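Probable fatty acyl-CoA transferase Rv3272 (Mycobacterium tuberculosis, PDB 5YX6) probably works in fatty acid metabolism as a dimeric family III CoA transferase that binds fatty acyl-CoAs of varied chain length, palmitoyl-CoA most tightly. Local coordinates at residues A[148-153]-A[172-177]; A[251-254]-A[259-262]; A[278-283]-A[307-312]; A[313-318]-A[329-334]. All blocks are in the same frame, centred on the assembly; numbering follows the deposited sequence.

Contact 1 (A[148-153]-A[172-177])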
loop_
_atom_site.group_PDB
_atom_site.type_symbol
_atom_site.label_atom_id
_atom_site.label_comp_id
_atom_site.label_asym_id
_atom_site.label_seq_id
_atom_site.Cartn_x
_atom_site.Cartn_y
_atom_site.Cartn_z
ATOM N N VAL A 148 -6.901 -0.352 -14.267
ATOM C CA VAL A 148 -8.270 -0.829 -14.388
ATOM C C VAL A 148 -8.798 -1.376 -13.063
ATOM O O VAL A 148 -9.966 -1.194 -12.729
ATOM C CB VAL A 148 -8.373 -1.911 -15.487
ATOM C CG1 VAL A 148 -9.768 -2.488 -15.540
ATOM C CG2 VAL A 148 -8.042 -1.302 -16.823
ATOM N N VAL A 149 -7.941 -2.081 -12.326
ATOM C CA VAL A 149 -8.301 -2.576 -11.000
ATOM C C VAL A 149 -8.593 -1.417 -10.028
ATOM O O VAL A 149 -9.559 -1.465 -9.268
ATOM C CB VAL A 149 -7.183 -3.477 -10.417
ATOM C CG1 VAL A 149 -7.467 -3.825 -8.954
ATOM C CG2 VAL A 149 -7.015 -4.727 -11.269
ATOM N N ALA A 150 -7.759 -0.380 -10.074
ATOM C CA ALA A 150 -7.952 0.823 -9.253
ATOM C C ALA A 150 -9.314 1.472 -9.499
ATOM O O ALA A 150 -10.022 1.833 -8.560
ATOM C CB ALA A 150 -6.842 1.829 -9.528
ATOM N N ALA A 151 -9.677 1.603 -10.774
ATOM C CA ALA A 151 -10.928 2.241 -11.171
ATOM C C ALA A 151 -12.129 1.357 -10.864
ATOM O O ALA A 151 -13.188 1.839 -10.491
ATOM C CB ALA A 151 -10.898 2.599 -12.658
ATOM N N GLU A 152 -11.974 0.057 -11.040
ATOM C CA GLU A 152 -13.078 -0.850 -10.785
ATOM C C GLU A 152 -13.350 -0.951 -9.271
ATOM O O GLU A 152 -14.488 -1.196 -8.853
ATOM C CB GLU A 152 -12.799 -2.223 -11.415
ATOM C CG GLU A 152 -13.994 -3.164 -11.364
ATOM C CD GLU A 152 -13.906 -4.328 -12.346
ATOM O OE1 GLU A 152 -12.912 -4.434 -13.101
ATOM O OE2 GLU A 152 -14.850 -5.142 -12.365
ATOM N N ALA A 153 -12.313 -0.738 -8.458
ATOM C CA ALA A 153 -12.447 -0.753 -6.990
ATOM C C ALA A 153 -12.873 0.600 -6.386
ATOM O O ALA A 153 -12.975 0.741 -5.161
ATOM C CB ALA A 153 -11.156 -1.201 -6.358
ATOM N N GLN A 172 1.357 3.730 -9.601
ATOM C CA GLN A 172 0.830 2.371 -9.542
ATOM C C GLN A 172 0.695 1.929 -8.098
ATOM O O GLN A 172 1.454 1.072 -7.626
ATOM C CB GLN A 172 1.727 1.394 -10.313
ATOM C CG GLN A 172 1.715 1.556 -11.836
ATOM C CD GLN A 172 2.353 2.857 -12.293
ATOM O OE1 GLN A 172 3.571 3.026 -12.201
ATOM N NE2 GLN A 172 1.533 3.790 -12.767
ATOM N N LEU A 173 -0.278 2.508 -7.400
ATOM C CA LEU A 173 -0.391 2.281 -5.971
ATOM C C LEU A 173 -0.903 0.880 -5.677
ATOM O O LEU A 173 -0.521 0.277 -4.678
ATOM C CB LEU A 173 -1.310 3.317 -5.319
ATOM C CG LEU A 173 -2.808 3.171 -5.584
ATOM C CD1 LEU A 173 -3.621 3.682 -4.413
ATOM C CD2 LEU A 173 -3.189 3.896 -6.859
ATOM N N VAL A 174 -1.748 0.357 -6.551
ATOM C CA VAL A 174 -2.355 -0.945 -6.308
ATOM C C VAL A 174 -1.335 -2.073 -6.494
ATOM O O VAL A 174 -1.303 -3.023 -5.712
ATOM C CB VAL A 174 -3.574 -1.161 -7.220
ATOM C CG1 VAL A 174 -4.057 -2.596 -7.144
ATOM C CG2 VAL A 174 -4.685 -0.212 -6.821
ATOM N N ASP A 175 -0.497 -1.946 -7.519
ATOM C CA ASP A 175 0.636 -2.842 -7.727
ATOM C C ASP A 175 1.585 -2.870 -6.537
ATOM O O ASP A 175 1.880 -3.924 -5.992
ATOM C CB ASP A 175 1.432 -2.428 -8.968
ATOM C CG ASP A 175 0.822 -2.936 -10.255
ATOM O OD1 ASP A 175 -0.123 -3.743 -10.185
ATOM O OD2 ASP A 175 1.308 -2.544 -11.341
ATOM N N ASN A 176 2.072 -1.701 -6.139
ATOM C CA ASN A 176 3.103 -1.650 -5.124
ATOM C C ASN A 176 2.551 -2.044 -3.761
ATOM O O ASN A 176 3.210 -2.776 -3.018
ATOM C CB ASN A 176 3.750 -0.268 -5.101
ATOM C CG ASN A 176 4.540 0.017 -6.385
ATOM O OD1 ASN A 176 5.329 -0.813 -6.848
ATOM N ND2 ASN A 176 4.317 1.187 -6.971
ATOM N N ALA A 177 1.327 -1.633 -3.454
ATOM C CA ALA A 177 0.685 -2.084 -2.220
ATOM C C ALA A 177 0.451 -3.593 -2.234
ATOM O O ALA A 177 0.635 -4.261 -1.214
ATOM C CB ALA A 177 -0.634 -1.348 -1.988
#
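Val149 and Val174 adopt nearly the same rotamer, each with CG1 opposite the backbone N (chi1 172° and 170°) and CG2 opposite the carbonyl carbon, and this spreads the two methyls of Val174 toward different partners. Its CG1 reaches CG1 of Val149 at 4.1 Å, the two isopropyl groups meeting at a slant. Its CG2 leans instead on the CB methyl of Ala150, 4.0 Å away. Val174 is the residue that spans both partners, set against two consecutive residues of helix 146-152, and the closest pair of backbones, Ala150 CA and Val174 CA at 6.6 Å, shows how little bulk stands between the chains. The contact is small, wholly apolar and deep in the protein. Polar bonds fix the two helices beside it. Gln172 is the N-cap of helix 173-196, and its OE1 is bonded to Gln217 of the second subunit. Asp146 OD2, at the start of the other helix, takes a hydrogen bond from Asp175 N and a weak one from Val174 N, tying the helix beginnings together. Leu173 packs on Leu173 of the second subunit, which places this helix start at the dimer interface. Asp175, the residue after Val174, is the inferred nucleophile; its side chain stays clear of segment 148-153, and the valine-alanine packing lies next to its backbone. The arrangement is consistent with the active site of a family III CoA transferase, with the probable catalytic aspartate in the first turn of a long helix.

Contact 2 (A[251-254]-A[259-262])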
loop_
_atom_site.group_PDB
_atom_site.type_symbol
_atom_site.label_atom_id
_atom_site.label_comp_id
_atom_site.label_asym_id
_atom_site.label_seq_id
_atom_site.Cartn_x
_atom_site.Cartn_y
_atom_site.Cartn_z
ATOM N N SER A 251 -7.877 21.241 7.165
ATOM C CA SER A 251 -6.983 20.170 6.736
ATOM C C SER A 251 -7.103 20.011 5.223
ATOM O O SER A 251 -7.902 19.218 4.726
ATOM C CB SER A 251 -7.320 18.856 7.448
ATOM O OG SER A 251 -6.263 17.917 7.336
ATOM N N ASP A 252 -6.308 20.787 4.495
ATOM C CA ASP A 252 -6.475 20.912 3.060
ATOM C C ASP A 252 -5.281 21.621 2.443
ATOM O O ASP A 252 -4.258 21.827 3.096
ATOM C CB ASP A 252 -7.767 21.678 2.747
ATOM C CG ASP A 252 -8.416 21.239 1.437
ATOM O OD1 ASP A 252 -7.681 20.910 0.479
ATOM O OD2 ASP A 252 -9.665 21.221 1.367
ATOM N N ALA A 253 -5.414 21.957 1.167
ATOM C CA ALA A 253 -4.456 22.788 0.457
ATOM C C ALA A 253 -5.063 24.186 0.309
ATOM O O ALA A 253 -6.256 24.320 0.014
ATOM C CB ALA A 253 -4.115 22.187 -0.907
ATOM N N PHE A 254 -4.249 25.219 0.517
ATOM C CA PHE A 254 -4.742 26.598 0.497
ATOM C C PHE A 254 -3.895 27.527 -0.374
ATOM O O PHE A 254 -2.669 27.410 -0.409
ATOM C CB PHE A 254 -4.800 27.157 1.925
ATOM C CG PHE A 254 -5.656 26.350 2.870
ATOM C CD1 PHE A 254 -7.016 26.582 2.966
ATOM C CD2 PHE A 254 -5.095 25.358 3.663
ATOM C CE1 PHE A 254 -7.806 25.841 3.832
ATOM C CE2 PHE A 254 -5.875 24.611 4.528
ATOM C CZ PHE A 254 -7.234 24.851 4.615
ATOM N N GLY A 259 2.084 30.013 -4.747
ATOM C CA GLY A 259 2.002 28.576 -4.609
ATOM C C GLY A 259 0.945 28.193 -3.599
ATOM O O GLY A 259 0.306 29.053 -2.987
ATOM N N TYR A 260 0.759 26.892 -3.427
ATOM C CA TYR A 260 -0.182 26.379 -2.448
ATOM C C TYR A 260 0.528 25.851 -1.209
ATOM O O TYR A 260 1.662 25.376 -1.291
ATOM C CB TYR A 260 -1.020 25.268 -3.056
ATOM C CG TYR A 260 -2.219 25.745 -3.819
ATOM C CD1 TYR A 260 -2.108 26.163 -5.142
ATOM C CD2 TYR A 260 -3.473 25.756 -3.225
ATOM C CE1 TYR A 260 -3.221 26.595 -5.849
ATOM C CE2 TYR A 260 -4.587 26.177 -3.918
ATOM C CZ TYR A 260 -4.458 26.596 -5.230
ATOM O OH TYR A 260 -5.578 27.014 -5.915
ATOM N N ILE A 261 -0.146 25.921 -0.065
ATOM C CA ILE A 261 0.374 25.295 1.142
ATOM C C ILE A 261 -0.638 24.282 1.666
ATOM O O ILE A 261 -1.840 24.535 1.683
ATOM C CB ILE A 261 0.713 26.337 2.258
ATOM C CG1 ILE A 261 1.406 25.649 3.444
ATOM C CG2 ILE A 261 -0.536 27.076 2.738
ATOM C CD1 ILE A 261 1.718 26.583 4.597
ATOM N N VAL A 262 -0.137 23.130 2.083
ATOM C CA VAL A 262 -0.955 22.117 2.725
ATOM C C VAL A 262 -0.866 22.256 4.247
ATOM O O VAL A 262 0.224 22.215 4.797
ATOM C CB VAL A 262 -0.504 20.707 2.303
ATOM C CG1 VAL A 262 -1.308 19.651 3.029
ATOM C CG2 VAL A 262 -0.613 20.548 0.785
#
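Phe254 and Ile261 form the hydrogen-bonded pair of an antiparallel hairpin: Phe254 N gives to Ile261 O at 2.8 Å, and Ile261 N returns a bond to Phe254 O at 2.9 Å. Next to them Ala253 and Val262 make the non-hydrogen-bonded pair, their CA atoms 4.2 Å apart, and the CB methyl of Ala253 meets CG2 of Val262 on the face opposite to that of Phe254 and Ile261. Small meets branched here: the short alanine leaves room for the valine, whose other methyl, CG1, settles against the carbonyl of Asp252, 3.7 Å from its O. Another bump is the ring of Tyr260. With CG opposite its carbonyl carbon (chi1 -85°), the ring is laid along the first strand, its CD2 corner set 3.4 Å from Phe254 O and its edge turned to Ala253 C and Phe254 N. On the other face CB of Phe254 faces CG2 of Ile261 at 4.3 Å, while the long arm of the isoleucine runs away from the hairpin. At the corner before the strand, Asp252 OD1 folds back onto Ala253 N at 2.6 Å. The Phe254 and Ile261 face is covered by two helices, Phe254 fitting among Thr303, Leu306 and Leu310 of helix 299-310 and Ile261 against Ala315, Trp318 and Leu322 of helix 315-324. Val262, on the Ala253 face, touches Leu147 of the second subunit. Paired with both 253-255 and 328-331, strand 260-264 is the middle one of a three-stranded antiparallel sheet.

Contact 3 (A[278-283]-A[307-312])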
loop_
_atom_site.group_PDB
_atom_site.type_symbol
_atom_site.label_atom_id
_atom_site.label_comp_id
_atom_site.label_asym_id
_atom_site.label_seq_id
_atom_site.Cartn_x
_atom_site.Cartn_y
_atom_site.Cartn_z
ATOM N N ILE A 278 -1.409 33.417 11.701
ATOM C CA ILE A 278 -1.764 34.065 10.437
ATOM C C ILE A 278 -2.335 35.467 10.641
ATOM O O ILE A 278 -2.832 36.086 9.698
ATOM C CB ILE A 278 -2.796 33.244 9.646
ATOM C CG1 ILE A 278 -4.106 33.173 10.430
ATOM C CG2 ILE A 278 -2.256 31.855 9.347
ATOM C CD1 ILE A 278 -5.200 32.434 9.735
ATOM N N GLY A 279 -2.296 35.949 11.879
ATOM C CA GLY A 279 -2.747 37.292 12.186
ATOM C C GLY A 279 -4.256 37.420 12.230
ATOM O O GLY A 279 -4.802 38.443 11.836
ATOM N N ARG A 280 -4.945 36.379 12.676
ATOM C CA ARG A 280 -6.403 36.428 12.716
ATOM C C ARG A 280 -7.002 35.893 14.022
ATOM O O ARG A 280 -7.728 34.893 14.012
ATOM C CB ARG A 280 -6.985 35.663 11.522
ATOM C CG ARG A 280 -6.645 36.267 10.151
ATOM C CD ARG A 280 -7.392 37.600 9.911
ATOM N NE ARG A 280 -8.814 37.453 10.213
ATOM C CZ ARG A 280 -9.730 37.098 9.317
ATOM N NH1 ARG A 280 -9.381 36.870 8.048
ATOM N NH2 ARG A 280 -10.999 36.972 9.692
ATOM N N PRO A 281 -6.710 36.563 15.153
ATOM C CA PRO A 281 -7.239 36.158 16.464
ATOM C C PRO A 281 -8.767 36.135 16.536
ATOM O O PRO A 281 -9.335 35.434 17.379
ATOM C CB PRO A 281 -6.687 37.222 17.418
ATOM C CG PRO A 281 -5.586 37.900 16.674
ATOM C CD PRO A 281 -5.936 37.811 15.234
ATOM N N ASP A 282 -9.420 36.883 15.650
ATOM C CA ASP A 282 -10.875 36.986 15.641
ATOM C C ASP A 282 -11.516 35.655 15.301
ATOM O O ASP A 282 -12.657 35.398 15.687
ATOM C CB ASP A 282 -11.331 38.064 14.647
ATOM C CG ASP A 282 -10.943 37.746 13.205
ATOM O OD1 ASP A 282 -9.747 37.877 12.858
ATOM O OD2 ASP A 282 -11.850 37.413 12.405
ATOM N N LEU A 283 -10.779 34.812 14.578
ATOM C CA LEU A 283 -11.303 33.519 14.135
ATOM C C LEU A 283 -11.450 32.502 15.263
ATOM O O LEU A 283 -12.224 31.554 15.145
ATOM C CB LEU A 283 -10.423 32.935 13.033
ATOM C CG LEU A 283 -10.423 33.722 11.722
ATOM C CD1 LEU A 283 -9.593 33.002 10.674
ATOM C CD2 LEU A 283 -11.846 33.973 11.228
ATOM N N GLU A 307 -7.540 31.940 3.353
ATOM C CA GLU A 307 -6.800 32.358 2.170
ATOM C C GLU A 307 -6.655 33.884 2.099
ATOM O O GLU A 307 -5.626 34.385 1.640
ATOM C CB GLU A 307 -7.457 31.791 0.902
ATOM C CG GLU A 307 -7.326 30.257 0.817
ATOM C CD GLU A 307 -7.783 29.657 -0.516
ATOM O OE1 GLU A 307 -8.757 30.164 -1.114
ATOM O OE2 GLU A 307 -7.155 28.670 -0.965
ATOM N N LEU A 308 -7.661 34.622 2.571
ATOM C CA LEU A 308 -7.499 36.074 2.738
ATOM C C LEU A 308 -6.271 36.378 3.594
ATOM O O LEU A 308 -5.460 37.233 3.251
ATOM C CB LEU A 308 -8.747 36.707 3.360
ATOM C CG LEU A 308 -9.928 36.890 2.394
ATOM C CD1 LEU A 308 -11.165 37.393 3.123
ATOM C CD2 LEU A 308 -9.573 37.812 1.236
ATOM N N ALA A 309 -6.105 35.625 4.677
ATOM C CA ALA A 309 -4.977 35.839 5.582
ATOM C C ALA A 309 -3.660 35.307 5.025
ATOM O O ALA A 309 -2.615 35.937 5.199
ATOM C CB ALA A 309 -5.265 35.201 6.936
ATOM N N LEU A 310 -3.707 34.159 4.348
ATOM C CA LEU A 310 -2.488 33.537 3.825
ATOM C C LEU A 310 -1.878 34.296 2.653
ATOM O O LEU A 310 -0.740 34.038 2.255
ATOM C CB LEU A 310 -2.764 32.088 3.424
ATOM C CG LEU A 310 -3.078 31.181 4.611
ATOM C CD1 LEU A 310 -3.697 29.888 4.145
ATOM C CD2 LEU A 310 -1.814 30.933 5.416
ATOM N N ALA A 311 -2.632 35.242 2.108
ATOM C CA ALA A 311 -2.173 36.043 0.977
ATOM C C ALA A 311 -0.935 36.902 1.277
ATOM O O ALA A 311 -0.268 37.349 0.346
ATOM C CB ALA A 311 -3.305 36.922 0.476
ATOM N N SER A 312 -0.610 37.115 2.556
ATOM C CA SER A 312 0.482 38.029 2.923
ATOM C C SER A 312 1.894 37.453 2.795
ATOM O O SER A 312 2.882 38.196 2.875
ATOM C CB SER A 312 0.306 38.502 4.377
ATOM O OG SER A 312 -1.041 38.849 4.668
#
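A Schellman motif ends helix 268-277, with Gly279 at positive phi as its C-prime residue, and the turn carries Ile278 and Arg280 onto Ala309 near the end of helix 299-310. The CB of Ala309 is the focus: CG of Arg280 lies 3.7 Å from it, CD1 of Ile278 3.9 Å, and the carbonyl O of Ile278 3.8 Å. Ile278 holds CG1 between its backbone N and carbonyl carbon (chi1 64°), which swings CD1 over the alanine methyl and leaves CG2 to meet CD2 of Leu310 at 4.1 Å. Only the aliphatic root of Arg280 shares in this apolar patch. Bends at chi2 and chi3 turn its head back to its own segment, where it grips Asp282 side-on: NE bonds OD1 at 2.8 Å and NH2 bonds OD2 at 2.9 Å, both nearly straight, both within the guanidinium plane and both using syn lone pairs of the carboxylate. Leu283 CD1 sits over the centre of one guanidinium face. NH2 also makes a salt bridge to Glu305 on helix 299-310, a second link between the two parts beside the methyl contact. With two bonds to Asp282 and another anion close by, the guanidinium has little freedom to rotate. A benzamidine, probably carried over from crystallisation, lies about 3 Å from the Arg280 side chain. Leu310 and Glu307 also touch Phe254 of the neighbouring strand. The side-on salt bridge is a local feature of the loop; the turn before it is the Schellman motif, a characteristic C-terminal ending of a helix.

Contact 4 (A[313-318]-A[329-334]); sequences KTATEW and ACLAHT
Ala329, in strand 328-331, begins the run that leads to Leu331 and its contact with Ala315 and Thr316 of helix 315-324. The methyl of Ala329 faces the helix and packs on Leu322. Cys330 then turns its side chain the other way, toward Glu152 of the second subunit, while its backbone pairs with Val262. Leu331 points back to the helix. Its CG is opposite the carbonyl carbon (chi1 -57°), and the two methyls are shared out: CD2 touches CB of Ala315 at 3.5 Å and its carbonyl C at 3.8 Å, while CD1 comes alongside OG1 of Thr316, also at 3.8 Å. That hydroxyl stands beside its backbone N (chi1 -64°), on the flank of the first helical turn. The turn is held by a capping box: Thr314 OG1 accepts from Glu317 N at 3.3 Å, and Glu317 OE1 accepts from Thr314 N at 2.9 Å, the donor lying 43° out of the carboxylate plane. The leucine packs on this capped first turn, and within the same helical segment the CD of Lys313 rests on one face of the Trp318 ring. Beyond Leu331 the chain folds through an inverse gamma turn at Ala332, with His333 N weakly bonded to Leu331 O. Leu331 CB lies 4.0 Å above the plane of the His333 ring, offset toward the rim. Thr334 closes the run as N-cap of helix 335-338, its N bonded to Gln337 OE1.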
loop_
_atom_site.group_PDB
_atom_site.type_symbol
_atom_site.label_atom_id
_atom_site.label_comp_id
_atom_site.label_asym_id
_atom_site.label_seq_id
_atom_site.Cartn_x
_atom_site.Cartn_y
_atom_site.Cartn_z
ATOM N N LYS A 313 1.997 36.142 2.588
ATOM C CA LYS A 313 3.296 35.484 2.461
ATOM C C LYS A 313 3.274 34.386 1.399
ATOM O O LYS A 313 2.210 33.869 1.054
ATOM C CB LYS A 313 3.722 34.879 3.804
ATOM C CG LYS A 313 4.009 35.869 4.927
ATOM C CD LYS A 313 4.064 35.138 6.274
ATOM C CE LYS A 313 4.909 35.864 7.312
ATOM N NZ LYS A 313 4.408 37.236 7.586
ATOM N N THR A 314 4.451 34.040 0.886
ATOM C CA THR A 314 4.601 32.870 0.034
ATOM C C THR A 314 4.407 31.595 0.848
ATOM O O THR A 314 4.572 31.598 2.069
ATOM C CB THR A 314 5.982 32.821 -0.638
ATOM O OG1 THR A 314 6.982 32.519 0.340
ATOM C CG2 THR A 314 6.303 34.144 -1.290
ATOM N N ALA A 315 4.055 30.507 0.171
ATOM C CA ALA A 315 3.831 29.229 0.838
ATOM C C ALA A 315 5.090 28.744 1.562
ATOM O O ALA A 315 5.005 28.189 2.652
ATOM C CB ALA A 315 3.350 28.187 -0.156
ATOM N N THR A 316 6.255 28.943 0.954
ATOM C CA THR A 316 7.510 28.561 1.597
ATOM C C THR A 316 7.675 29.282 2.930
ATOM O O THR A 316 8.095 28.686 3.924
ATOM C CB THR A 316 8.725 28.862 0.696
ATOM O OG1 THR A 316 8.641 28.067 -0.487
ATOM C CG2 THR A 316 10.018 28.520 1.406
ATOM N N GLU A 317 7.344 30.568 2.947
ATOM C CA GLU A 317 7.434 31.350 4.179
ATOM C C GLU A 317 6.453 30.842 5.232
ATOM O O GLU A 317 6.807 30.718 6.401
ATOM C CB GLU A 317 7.191 32.830 3.897
ATOM C CG GLU A 317 8.326 33.491 3.137
ATOM C CD GLU A 317 7.920 34.829 2.507
ATOM O OE1 GLU A 317 6.699 35.130 2.440
ATOM O OE2 GLU A 317 8.829 35.574 2.071
ATOM N N TRP A 318 5.220 30.558 4.827
ATOM C CA TRP A 318 4.242 30.030 5.768
ATOM C C TRP A 318 4.656 28.650 6.299
ATOM O O TRP A 318 4.429 28.344 7.479
ATOM C CB TRP A 318 2.861 29.932 5.130
ATOM C CG TRP A 318 2.145 31.231 4.949
ATOM C CD1 TRP A 318 1.713 31.771 3.770
ATOM C CD2 TRP A 318 1.751 32.147 5.977
ATOM N NE1 TRP A 318 1.084 32.967 4.000
ATOM C CE2 TRP A 318 1.092 33.223 5.345
ATOM C CE3 TRP A 318 1.891 32.163 7.369
ATOM C CZ2 TRP A 318 0.571 34.300 6.058
ATOM C CZ3 TRP A 318 1.375 33.239 8.075
ATOM C CH2 TRP A 318 0.725 34.292 7.420
ATOM N N ALA A 329 2.348 21.292 8.253
ATOM C CA ALA A 329 2.236 22.042 7.015
ATOM C C ALA A 329 3.392 21.697 6.090
ATOM O O ALA A 329 4.498 21.415 6.559
ATOM C CB ALA A 329 2.200 23.544 7.293
ATOM N N CYS A 330 3.138 21.726 4.782
ATOM C CA CYS A 330 4.186 21.470 3.794
ATOM C C CYS A 330 3.805 22.021 2.432
ATOM O O CYS A 330 2.648 22.367 2.201
ATOM C CB CYS A 330 4.447 19.972 3.664
ATOM S SG CYS A 330 3.030 19.086 2.961
ATOM N N LEU A 331 4.785 22.112 1.536
ATOM C CA LEU A 331 4.498 22.357 0.119
ATOM C C LEU A 331 4.021 21.067 -0.529
ATOM O O LEU A 331 4.427 19.967 -0.123
ATOM C CB LEU A 331 5.731 22.872 -0.629
ATOM C CG LEU A 331 6.398 24.146 -0.113
ATOM C CD1 LEU A 331 7.622 24.468 -0.956
ATOM C CD2 LEU A 331 5.410 25.303 -0.092
ATOM N N ALA A 332 3.198 21.194 -1.560
ATOM C CA ALA A 332 2.840 20.041 -2.374
ATOM C C ALA A 332 3.900 19.840 -3.445
ATOM O O ALA A 332 3.740 20.301 -4.570
ATOM C CB ALA A 332 1.474 20.229 -2.995
ATOM N N HIS A 333 4.992 19.177 -3.077
ATOM C CA HIS A 333 6.125 18.979 -3.977
ATOM C C HIS A 333 5.740 18.151 -5.187
ATOM O O HIS A 333 4.909 17.245 -5.088
ATOM C CB HIS A 333 7.287 18.267 -3.281
ATOM C CG HIS A 333 7.849 18.996 -2.103
ATOM N ND1 HIS A 333 8.615 20.136 -2.227
ATOM C CD2 HIS A 333 7.800 18.718 -0.778
ATOM C CE1 HIS A 333 8.993 20.540 -1.028
ATOM N NE2 HIS A 333 8.513 19.696 -0.131
ATOM N N THR A 334 6.368 18.467 -6.319
ATOM C CA THR A 334 6.361 17.610 -7.498
ATOM C C THR A 334 7.406 16.513 -7.329
ATOM O O THR A 334 8.299 16.620 -6.477
ATOM C CB THR A 334 6.684 18.397 -8.784
ATOM O OG1 THR A 334 8.043 18.855 -8.734
ATOM C CG2 THR A 334 5.740 19.589 -8.938
#

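The contacts follow one another in series along the chain. Contact 1 lies apart, 26 to 40 Å between centres from the others, with about 14 Å between nearest atoms at the least; it is probably in the large Rossmann domain, since its helix 173-196 leads into strand 201-205 of the six-stranded parallel sheet. Contacts 2, 3 and 4 cluster in what is probably the small domain. Contacts 2 and 4 share the three-stranded sheet, their centres 8 Å apart, and helices 299-310 and 315-324 tie in contact 3, where Leu310 O takes a probable bond from Trp318 NE1. Across the dimer, contact 4 meets contact 1 of the other subunit, joining the distant regions.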